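Local atomic coordinates of AGR_C_4470p (Agrobacterium tumefaciens str. C58, PDB entry 2HQV), a protein that is of unknown function but belongs to the ChuX/HutX family and so probably takes part in haem utilisation. Residues 127-132 against 147-152; 82-87 against 97-102; 63-68 against 180-185. All coordinates share one frame; numbering follows the deposited sequence.

From the N terminus, strand 64-68 comes first and opens interaction 3, which closes only when helix 172-185 returns to it near the end of the chain. Everything between lies inside that large loop. Interaction 2 closes first, as the hairpin of 85-90 and 94-100, and interaction 1 follows as the hairpin of 129-139 and 142-151; the two are in series, both nested within interaction 3. All three reach one six-stranded antiparallel sheet, whose outermost strands within the chain are 64-68 and 94-100. Trp-82 packs on both Val-147 and Leu-181, bringing the three contacts together, and interactions 1 and 2 also touch the second subunit.

Interaction 1 (127-132 against 147-152); sequences DNCAAI and VWFMNA
Two backbone hydrogen bonds join the strands at the selenomethionine Met-150: its O accepts from Ala-130 N at 2.8 Å, and its N gives to Ala-131 O at 2.7 Å. The former is nearly straight, 168° at the hydrogen. Weaker CA-H...O contacts flank this pair, Ile-132 CA lying 3.2 Å from Trp-148 O and Asn-151 CA 3.3 Å from Asn-128 O.

Ala-130 and Ala-131 thus both face Met-150, a classic beta bulge near the open end of the antiparallel hairpin formed by strands 129-139 and 142-151.

Apolar packing centres on Ile-132, which runs alongside Phe-149 in the same direction. Its CG2 branch, anti to the backbone N, sits over the middle of the ring, 4.1 Å from the centroid, in a CH-pi contact. The same methyl meets Val-147 CG1 at 3.5 Å. Ile-75 and Met-79 of helix 72-79 pack against the sheet face bearing Ile-132 and Phe-149. On the sheet face bearing Ala-131 and Met-150, Ala-131 CB lies 4.3 Å from Met-150 CB, and Met-150 SE approaches the Trp-148 indole at its edge.

The Asn-151 amide is bound outside the two segments, OD1 by Gly-155 N and ND2 to Asp-93 OD2 of the second subunit.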
loop_
_atom_site.group_PDB
_atom_site.type_symbol
_atom_site.label_atom_id
_atom_site.label_comp_id
_atom_site.label_asym_id
_atom_site.label_seq_id
_atom_site.Cartn_x
_atom_site.Cartn_y
_atom_site.Cartn_z
ATOM N N ASP A 127 13.304 -5.945 -7.197
ATOM C CA ASP A 127 13.844 -7.296 -7.157
ATOM C C ASP A 127 12.856 -8.331 -6.625
ATOM O O ASP A 127 13.143 -9.522 -6.625
ATOM C CB ASP A 127 15.174 -7.331 -6.383
ATOM C CG ASP A 127 15.004 -7.200 -4.878
ATOM O OD1 ASP A 127 13.908 -6.855 -4.393
ATOM O OD2 ASP A 127 16.003 -7.438 -4.172
ATOM N N ASN A 128 11.682 -7.876 -6.200
ATOM C CA ASN A 128 10.640 -8.780 -5.700
ATOM C C ASN A 128 9.694 -9.189 -6.833
ATOM O O ASN A 128 8.864 -10.082 -6.669
ATOM C CB ASN A 128 9.795 -8.101 -4.617
ATOM C CG ASN A 128 10.356 -8.284 -3.215
ATOM O OD1 ASN A 128 9.680 -7.979 -2.226
ATOM N ND2 ASN A 128 11.586 -8.771 -3.118
ATOM N N CYS A 129 9.812 -8.522 -7.977
ATOM C CA CYS A 129 8.929 -8.792 -9.107
ATOM C C CYS A 129 9.172 -10.164 -9.723
ATOM O O CYS A 129 10.303 -10.511 -10.086
ATOM C CB CYS A 129 9.084 -7.704 -10.169
ATOM S SG CYS A 129 7.936 -7.868 -11.555
ATOM N N ALA A 130 8.101 -10.940 -9.844
ATOM C CA ALA A 130 8.193 -12.283 -10.399
ATOM C C ALA A 130 7.573 -12.332 -11.788
ATOM O O ALA A 130 7.912 -13.191 -12.603
ATOM C CB ALA A 130 7.485 -13.273 -9.474
ATOM N N ALA A 131 6.670 -11.394 -12.056
ATOM C CA ALA A 131 5.993 -11.336 -13.341
ATOM C C ALA A 131 5.252 -10.015 -13.478
ATOM O O ALA A 131 5.027 -9.313 -12.495
ATOM C CB ALA A 131 5.005 -12.500 -13.458
ATOM N N ILE A 132 4.890 -9.675 -14.706
ATOM C CA ILE A 132 4.144 -8.455 -14.985
ATOM C C ILE A 132 2.999 -8.936 -15.866
ATOM O O ILE A 132 3.222 -9.378 -16.993
ATOM C CB ILE A 132 5.016 -7.427 -15.733
ATOM C CG1 ILE A 132 6.223 -7.057 -14.860
ATOM C CG2 ILE A 132 4.189 -6.173 -16.059
ATOM C CD1 ILE A 132 7.291 -6.299 -15.578
ATOM N N VAL A 147 -2.034 -3.052 -15.685
ATOM C CA VAL A 147 -0.776 -3.778 -15.702
ATOM C C VAL A 147 -0.417 -4.109 -14.254
ATOM O O VAL A 147 -0.183 -3.216 -13.433
ATOM C CB VAL A 147 0.345 -2.937 -16.344
ATOM C CG1 VAL A 147 1.621 -3.772 -16.462
ATOM C CG2 VAL A 147 -0.102 -2.443 -17.720
ATOM N N TRP A 148 -0.387 -5.404 -13.955
ATOM C CA TRP A 148 -0.092 -5.896 -12.619
ATOM C C TRP A 148 1.358 -6.346 -12.444
ATOM O O TRP A 148 1.810 -7.267 -13.118
ATOM C CB TRP A 148 -0.993 -7.094 -12.298
ATOM C CG TRP A 148 -2.465 -6.796 -12.206
ATOM C CD1 TRP A 148 -3.178 -5.899 -12.954
ATOM C CD2 TRP A 148 -3.412 -7.441 -11.346
ATOM N NE1 TRP A 148 -4.507 -5.945 -12.607
ATOM C CE2 TRP A 148 -4.677 -6.880 -11.622
ATOM C CE3 TRP A 148 -3.311 -8.434 -10.359
ATOM C CZ2 TRP A 148 -5.840 -7.289 -10.958
ATOM C CZ3 TRP A 148 -4.471 -8.840 -9.695
ATOM C CH2 TRP A 148 -5.715 -8.263 -9.996
ATOM N N PHE A 149 2.085 -5.702 -11.543
ATOM C CA PHE A 149 3.451 -6.121 -11.269
ATOM C C PHE A 149 3.301 -7.114 -10.114
ATOM O O PHE A 149 2.950 -6.733 -9.000
ATOM C CB PHE A 149 4.318 -4.919 -10.890
ATOM C CG PHE A 149 4.699 -4.069 -12.071
ATOM C CD1 PHE A 149 3.720 -3.405 -12.804
ATOM C CD2 PHE A 149 6.024 -3.986 -12.492
ATOM C CE1 PHE A 149 4.047 -2.671 -13.945
ATOM C CE2 PHE A 149 6.368 -3.256 -13.634
ATOM C CZ PHE A 149 5.375 -2.597 -14.362
HETATM N N MSE A 150 3.529 -8.392 -10.408
HETATM C CA MSE A 150 3.378 -9.467 -9.422
HETATM C C MSE A 150 4.638 -9.774 -8.620
HETATM O O MSE A 150 5.753 -9.633 -9.121
HETATM C CB MSE A 150 2.955 -10.766 -10.116
HETATM C CG MSE A 150 1.879 -10.628 -11.180
HETATM SE SE MSE A 150 0.219 -9.974 -10.468
HETATM C CE MSE A 150 -0.158 -11.365 -9.149
ATOM N N ASN A 151 4.452 -10.208 -7.376
ATOM C CA ASN A 151 5.580 -10.584 -6.533
ATOM C C ASN A 151 5.710 -12.113 -6.578
ATOM O O ASN A 151 4.922 -12.788 -7.242
ATOM C CB ASN A 151 5.386 -10.111 -5.085
ATOM C CG ASN A 151 4.093 -10.615 -4.464
ATOM O OD1 ASN A 151 3.700 -11.764 -4.662
ATOM N ND2 ASN A 151 3.435 -9.757 -3.694
ATOM N N ALA A 152 6.698 -12.654 -5.874
ATOM C CA ALA A 152 6.920 -14.096 -5.864
ATOM C C ALA A 152 5.781 -14.868 -5.204
ATOM O O ALA A 152 5.610 -16.060 -5.454
ATOM C CB ALA A 152 8.248 -14.419 -5.169
#

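Interaction 2 (82-87 against 97-102); sequences WGEILM and EVPGHL
Ile-85 and Gly-100 bind each other through both their backbone N and O atoms, as do Met-87 and Val-98, and these four hydrogen bonds form the tight part of the contact. The Met-87 and Val-98 pair is the shorter, with both N to O distances, Met-87 N to Val-98 O and Val-98 N to Met-87 O, at 2.8 Å. In the bond of Ile-85 N to Gly-100 O, 3.0 Å long, the donor stands well above the carbonyl plane. Gly-100 has a nearly fully extended backbone with positive phi, which suits glycine. Buried beside it, Ile-85 has CG1 between its backbone N and carbonyl carbon (chi1 50°), which carries CD1 to 3.8 Å from Leu-102 CD2, the two side chains crossing at about a right angle.

The strands make the antiparallel hairpin 85-90 and 94-100, at one margin of the sheet within this chain. There the sheet runs on into the second subunit through Glu-97, while Val-98 packs on Val-98 of that subunit.

On the more exposed side van der Waals contacts and a bridging water replace direct backbone bonds. The exposed His-101 lays one ring face over the Gly-83 to Glu-84 peptide, with CD2 3.4 Å from Gly-83 C. The water donates to Gly-83 O at 2.7 Å and accepts from Leu-102 N at 2.9 Å. On the face carrying Leu-86 and Pro-99, Glu-84 extends alongside the proline until OE1 lies 3.2 Å from Pro-99 CB; this carboxylate oxygen is salt-bridged to Arg-163, which also packs on Leu-86 and Pro-99. Leu-86 CD1 rests 3.6 Å from Val-98 C.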
loop_
_atom_site.group_PDB
_atom_site.type_symbol
_atom_site.label_atom_id
_atom_site.label_comp_id
_atom_site.label_asym_id
_atom_site.label_seq_id
_atom_site.Cartn_x
_atom_site.Cartn_y
_atom_site.Cartn_z
ATOM N N TRP A 82 2.648 6.873 -21.695
ATOM C CA TRP A 82 1.196 6.718 -21.794
ATOM C C TRP A 82 0.393 7.912 -21.295
ATOM O O TRP A 82 -0.822 7.952 -21.462
ATOM C CB TRP A 82 0.739 5.476 -21.022
ATOM C CG TRP A 82 1.165 4.151 -21.597
ATOM C CD1 TRP A 82 2.039 3.931 -22.629
ATOM C CD2 TRP A 82 0.751 2.856 -21.141
ATOM N NE1 TRP A 82 2.190 2.581 -22.840
ATOM C CE2 TRP A 82 1.413 1.897 -21.943
ATOM C CE3 TRP A 82 -0.115 2.414 -20.131
ATOM C CZ2 TRP A 82 1.235 0.515 -21.764
ATOM C CZ3 TRP A 82 -0.293 1.034 -19.950
ATOM C CH2 TRP A 82 0.382 0.104 -20.768
ATOM N N GLY A 83 1.060 8.883 -20.686
ATOM C CA GLY A 83 0.348 10.037 -20.176
ATOM C C GLY A 83 -0.096 9.791 -18.746
ATOM O O GLY A 83 0.534 9.021 -18.024
ATOM N N GLU A 84 -1.183 10.430 -18.331
ATOM C CA GLU A 84 -1.671 10.257 -16.966
ATOM C C GLU A 84 -2.422 8.941 -16.782
ATOM O O GLU A 84 -3.481 8.731 -17.364
ATOM C CB GLU A 84 -2.582 11.425 -16.570
ATOM C CG GLU A 84 -3.021 11.390 -15.109
ATOM C CD GLU A 84 -4.038 12.470 -14.769
ATOM O OE1 GLU A 84 -4.474 12.537 -13.602
ATOM O OE2 GLU A 84 -4.403 13.251 -15.671
ATOM N N ILE A 85 -1.861 8.055 -15.970
ATOM C CA ILE A 85 -2.486 6.769 -15.695
ATOM C C ILE A 85 -3.006 6.767 -14.256
ATOM O O ILE A 85 -3.016 7.801 -13.592
ATOM C CB ILE A 85 -1.471 5.599 -15.905
ATOM C CG1 ILE A 85 -0.153 5.867 -15.163
ATOM C CG2 ILE A 85 -1.179 5.440 -17.387
ATOM C CD1 ILE A 85 -0.234 5.812 -13.632
ATOM N N LEU A 86 -3.462 5.618 -13.774
ATOM C CA LEU A 86 -3.930 5.547 -12.400
ATOM C C LEU A 86 -3.122 4.481 -11.671
ATOM O O LEU A 86 -3.165 3.306 -12.025
ATOM C CB LEU A 86 -5.422 5.205 -12.336
ATOM C CG LEU A 86 -5.973 5.108 -10.905
ATOM C CD1 LEU A 86 -5.841 6.461 -10.222
ATOM C CD2 LEU A 86 -7.436 4.663 -10.927
HETATM N N MSE A 87 -2.363 4.913 -10.674
HETATM C CA MSE A 87 -1.549 4.015 -9.875
HETATM C C MSE A 87 -2.367 3.538 -8.682
HETATM O O MSE A 87 -2.983 4.343 -7.985
HETATM C CB MSE A 87 -0.286 4.740 -9.389
HETATM C CG MSE A 87 0.301 4.162 -8.109
HETATM SE SE MSE A 87 1.254 2.457 -8.258
HETATM C CE MSE A 87 0.086 1.410 -9.286
ATOM N N GLU A 97 -5.406 5.256 -4.614
ATOM C CA GLU A 97 -5.485 5.475 -6.056
ATOM C C GLU A 97 -4.941 6.861 -6.350
ATOM O O GLU A 97 -5.475 7.862 -5.878
ATOM C CB GLU A 97 -6.938 5.346 -6.516
ATOM C CG GLU A 97 -7.559 4.024 -6.094
ATOM C CD GLU A 97 -9.052 3.945 -6.357
ATOM O OE1 GLU A 97 -9.652 2.914 -6.001
ATOM O OE2 GLU A 97 -9.622 4.903 -6.920
ATOM N N VAL A 98 -3.867 6.902 -7.130
ATOM C CA VAL A 98 -3.201 8.148 -7.467
ATOM C C VAL A 98 -3.079 8.358 -8.969
ATOM O O VAL A 98 -2.447 7.566 -9.667
ATOM C CB VAL A 98 -1.774 8.188 -6.865
ATOM C CG1 VAL A 98 -1.168 9.592 -7.020
ATOM C CG2 VAL A 98 -1.813 7.762 -5.393
ATOM N N PRO A 99 -3.712 9.417 -9.489
ATOM C CA PRO A 99 -3.623 9.688 -10.926
ATOM C C PRO A 99 -2.342 10.483 -11.172
ATOM O O PRO A 99 -1.962 11.325 -10.354
ATOM C CB PRO A 99 -4.869 10.516 -11.194
ATOM C CG PRO A 99 -4.996 11.323 -9.932
ATOM C CD PRO A 99 -4.717 10.285 -8.846
ATOM N N GLY A 100 -1.666 10.208 -12.279
ATOM C CA GLY A 100 -0.453 10.944 -12.585
ATOM C C GLY A 100 0.398 10.265 -13.632
ATOM O O GLY A 100 0.126 9.130 -14.011
ATOM N N HIS A 101 1.408 10.977 -14.125
ATOM C CA HIS A 101 2.326 10.417 -15.105
ATOM C C HIS A 101 3.349 9.613 -14.315
ATOM O O HIS A 101 3.672 9.962 -13.183
ATOM C CB HIS A 101 3.063 11.524 -15.872
ATOM C CG HIS A 101 2.210 12.254 -16.862
ATOM N ND1 HIS A 101 1.199 13.115 -16.489
ATOM C CD2 HIS A 101 2.211 12.242 -18.218
ATOM C CE1 HIS A 101 0.616 13.601 -17.572
ATOM N NE2 HIS A 101 1.212 13.087 -18.632
ATOM N N LEU A 102 3.844 8.527 -14.888
ATOM C CA LEU A 102 4.858 7.743 -14.195
ATOM C C LEU A 102 6.206 8.437 -14.365
ATOM O O LEU A 102 6.625 8.723 -15.490
ATOM C CB LEU A 102 4.920 6.328 -14.761
ATOM C CG LEU A 102 3.718 5.449 -14.426
ATOM C CD1 LEU A 102 3.942 4.034 -14.940
ATOM C CD2 LEU A 102 3.520 5.449 -12.921
HETATM O O HOH W 1 2.853 7.735 -17.467
#

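Interaction 3 (63-68 against 180-185); sequences AAVSAP and ELRDGF
Arg-182, whose aliphatic portion packs on Val-65, forms a salt bridge with its helix neighbour Asp-183, NH1 to OD1 at 2.6 Å. The arginine chain is bent at chi2 and chi3, which folds the guanidinium towards Asp-183, while CG and CD face the strand. A second, long and weak ion pair links NH2 to Asp-136.

Across the contact the side chains meet through apolar groups. Val-65 divides its two methyls between two helix residues: CG2 meets Arg-182 CD at 3.6 Å, the side chains crossing at about a right angle, while CG1 lies against the Phe-185 carbonyl, 3.5 Å from Phe-185 C, and 3.7 Å from Phe-185 CB. One residue on from the outward-facing Ser-66, Ala-67 also points at the helix. Its CB stands over the centre of the Phe-185 ring, 3.4 Å from the centroid and 13° off the normal, a close CH-pi contact near all six ring carbons. Phe-185 CG, anti to the carbonyl carbon, carries the ring towards the strand, and the second torsion turns its face to Ala-67 CB. Pro-68 CD approaches obliquely and only loosely, 4.4 Å from Phe-185 CE1.

Here the C-terminal part of helix 172-185 packs against strand 64-68, an outermost strand of the sheet within the chain, with helix 180-185 and the strand at 77° to each other. The neighbouring strand shares in the packing through Phe-134, which touches Leu-181 and Arg-182 and meets the Phe-185 ring with planes about 25° apart. On the side of the strand away from the helix, Ser-66 OG is hydrogen-bonded to Thr-133 OG1.

Since the Arg-182 guanidinium pairs with Asp-183, and only weakly with Asp-136, the joining of helix to strand rests on methyl, methylene and ring packing, and so on shape more than on directed bonds.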
loop_
_atom_site.group_PDB
_atom_site.type_symbol
_atom_site.label_atom_id
_atom_site.label_comp_id
_atom_site.label_asym_id
_atom_site.label_seq_id
_atom_site.Cartn_x
_atom_site.Cartn_y
_atom_site.Cartn_z
ATOM N N ALA A 63 -7.067 -12.689 -21.399
ATOM C CA ALA A 63 -7.453 -11.715 -20.379
ATOM C C ALA A 63 -6.308 -11.412 -19.409
ATOM O O ALA A 63 -6.272 -10.350 -18.794
ATOM C CB ALA A 63 -8.672 -12.221 -19.615
ATOM N N ALA A 64 -5.381 -12.355 -19.283
ATOM C CA ALA A 64 -4.229 -12.201 -18.400
ATOM C C ALA A 64 -2.974 -12.664 -19.132
ATOM O O ALA A 64 -2.679 -13.855 -19.192
ATOM C CB ALA A 64 -4.432 -13.015 -17.127
ATOM N N VAL A 65 -2.245 -11.711 -19.703
ATOM C CA VAL A 65 -1.029 -12.010 -20.446
ATOM C C VAL A 65 0.153 -11.520 -19.628
ATOM O O VAL A 65 0.234 -10.334 -19.306
ATOM C CB VAL A 65 -1.023 -11.295 -21.818
ATOM C CG1 VAL A 65 0.240 -11.654 -22.593
ATOM C CG2 VAL A 65 -2.265 -11.680 -22.609
ATOM N N SER A 66 1.062 -12.433 -19.296
ATOM C CA SER A 66 2.238 -12.095 -18.496
ATOM C C SER A 66 3.534 -11.957 -19.288
ATOM O O SER A 66 3.759 -12.658 -20.274
ATOM C CB SER A 66 2.453 -13.151 -17.405
ATOM O OG SER A 66 1.366 -13.198 -16.503
ATOM N N ALA A 67 4.383 -11.043 -18.831
ATOM C CA ALA A 67 5.686 -10.808 -19.428
ATOM C C ALA A 67 6.670 -11.204 -18.334
ATOM O O ALA A 67 6.321 -11.183 -17.155
ATOM C CB ALA A 67 5.855 -9.327 -19.776
ATOM N N PRO A 68 7.903 -11.587 -18.705
ATOM C CA PRO A 68 8.891 -11.976 -17.692
ATOM C C PRO A 68 9.374 -10.769 -16.876
ATOM O O PRO A 68 9.453 -9.648 -17.386
ATOM C CB PRO A 68 9.998 -12.617 -18.524
ATOM C CG PRO A 68 9.924 -11.859 -19.825
ATOM C CD PRO A 68 8.435 -11.766 -20.068
ATOM N N GLU A 180 -1.360 -2.620 -27.604
ATOM C CA GLU A 180 -0.162 -2.813 -28.409
ATOM C C GLU A 180 0.906 -3.554 -27.598
ATOM O O GLU A 180 1.427 -4.583 -28.021
ATOM C CB GLU A 180 0.356 -1.440 -28.835
ATOM C CG GLU A 180 1.505 -1.432 -29.816
ATOM C CD GLU A 180 2.128 -0.044 -29.927
ATOM O OE1 GLU A 180 1.367 0.946 -30.002
ATOM O OE2 GLU A 180 3.375 0.058 -29.941
ATOM N N LEU A 181 1.232 -3.023 -26.427
ATOM C CA LEU A 181 2.237 -3.645 -25.573
ATOM C C LEU A 181 1.804 -5.048 -25.126
ATOM O O LEU A 181 2.587 -6.005 -25.210
ATOM C CB LEU A 181 2.504 -2.757 -24.355
ATOM C CG LEU A 181 3.610 -3.213 -23.405
ATOM C CD1 LEU A 181 4.937 -3.333 -24.168
ATOM C CD2 LEU A 181 3.729 -2.224 -22.269
ATOM N N ARG A 182 0.558 -5.166 -24.661
ATOM C CA ARG A 182 0.014 -6.452 -24.211
ATOM C C ARG A 182 0.026 -7.498 -25.336
ATOM O O ARG A 182 0.436 -8.638 -25.118
ATOM C CB ARG A 182 -1.416 -6.265 -23.675
ATOM C CG ARG A 182 -2.085 -7.532 -23.100
ATOM C CD ARG A 182 -2.751 -8.420 -24.158
ATOM N NE ARG A 182 -4.081 -7.955 -24.554
ATOM C CZ ARG A 182 -4.308 -6.934 -25.370
ATOM N NH1 ARG A 182 -3.288 -6.264 -25.883
ATOM N NH2 ARG A 182 -5.550 -6.583 -25.678
ATOM N N ASP A 183 -0.418 -7.112 -26.533
ATOM C CA ASP A 183 -0.442 -8.048 -27.663
ATOM C C ASP A 183 0.939 -8.654 -27.927
ATOM O O ASP A 183 1.055 -9.838 -28.242
ATOM C CB ASP A 183 -0.919 -7.356 -28.948
ATOM C CG ASP A 183 -2.382 -6.985 -28.908
ATOM O OD1 ASP A 183 -3.131 -7.576 -28.100
ATOM O OD2 ASP A 183 -2.785 -6.107 -29.704
ATOM N N GLY A 184 1.975 -7.829 -27.799
ATOM C CA GLY A 184 3.334 -8.288 -28.034
ATOM C C GLY A 184 3.807 -9.422 -27.147
ATOM O O GLY A 184 4.749 -10.141 -27.494
ATOM N N PHE A 185 3.161 -9.590 -25.998
ATOM C CA PHE A 185 3.528 -10.641 -25.059
ATOM C C PHE A 185 2.625 -11.858 -25.197
ATOM O O PHE A 185 2.880 -12.906 -24.599
ATOM C CB PHE A 185 3.479 -10.101 -23.625
ATOM C CG PHE A 185 4.595 -9.149 -23.303
ATOM C CD1 PHE A 185 5.910 -9.602 -23.224
ATOM C CD2 PHE A 185 4.340 -7.796 -23.101
ATOM C CE1 PHE A 185 6.958 -8.724 -22.952
ATOM C CE2 PHE A 185 5.378 -6.909 -22.827
ATOM C CZ PHE A 185 6.695 -7.371 -22.751
#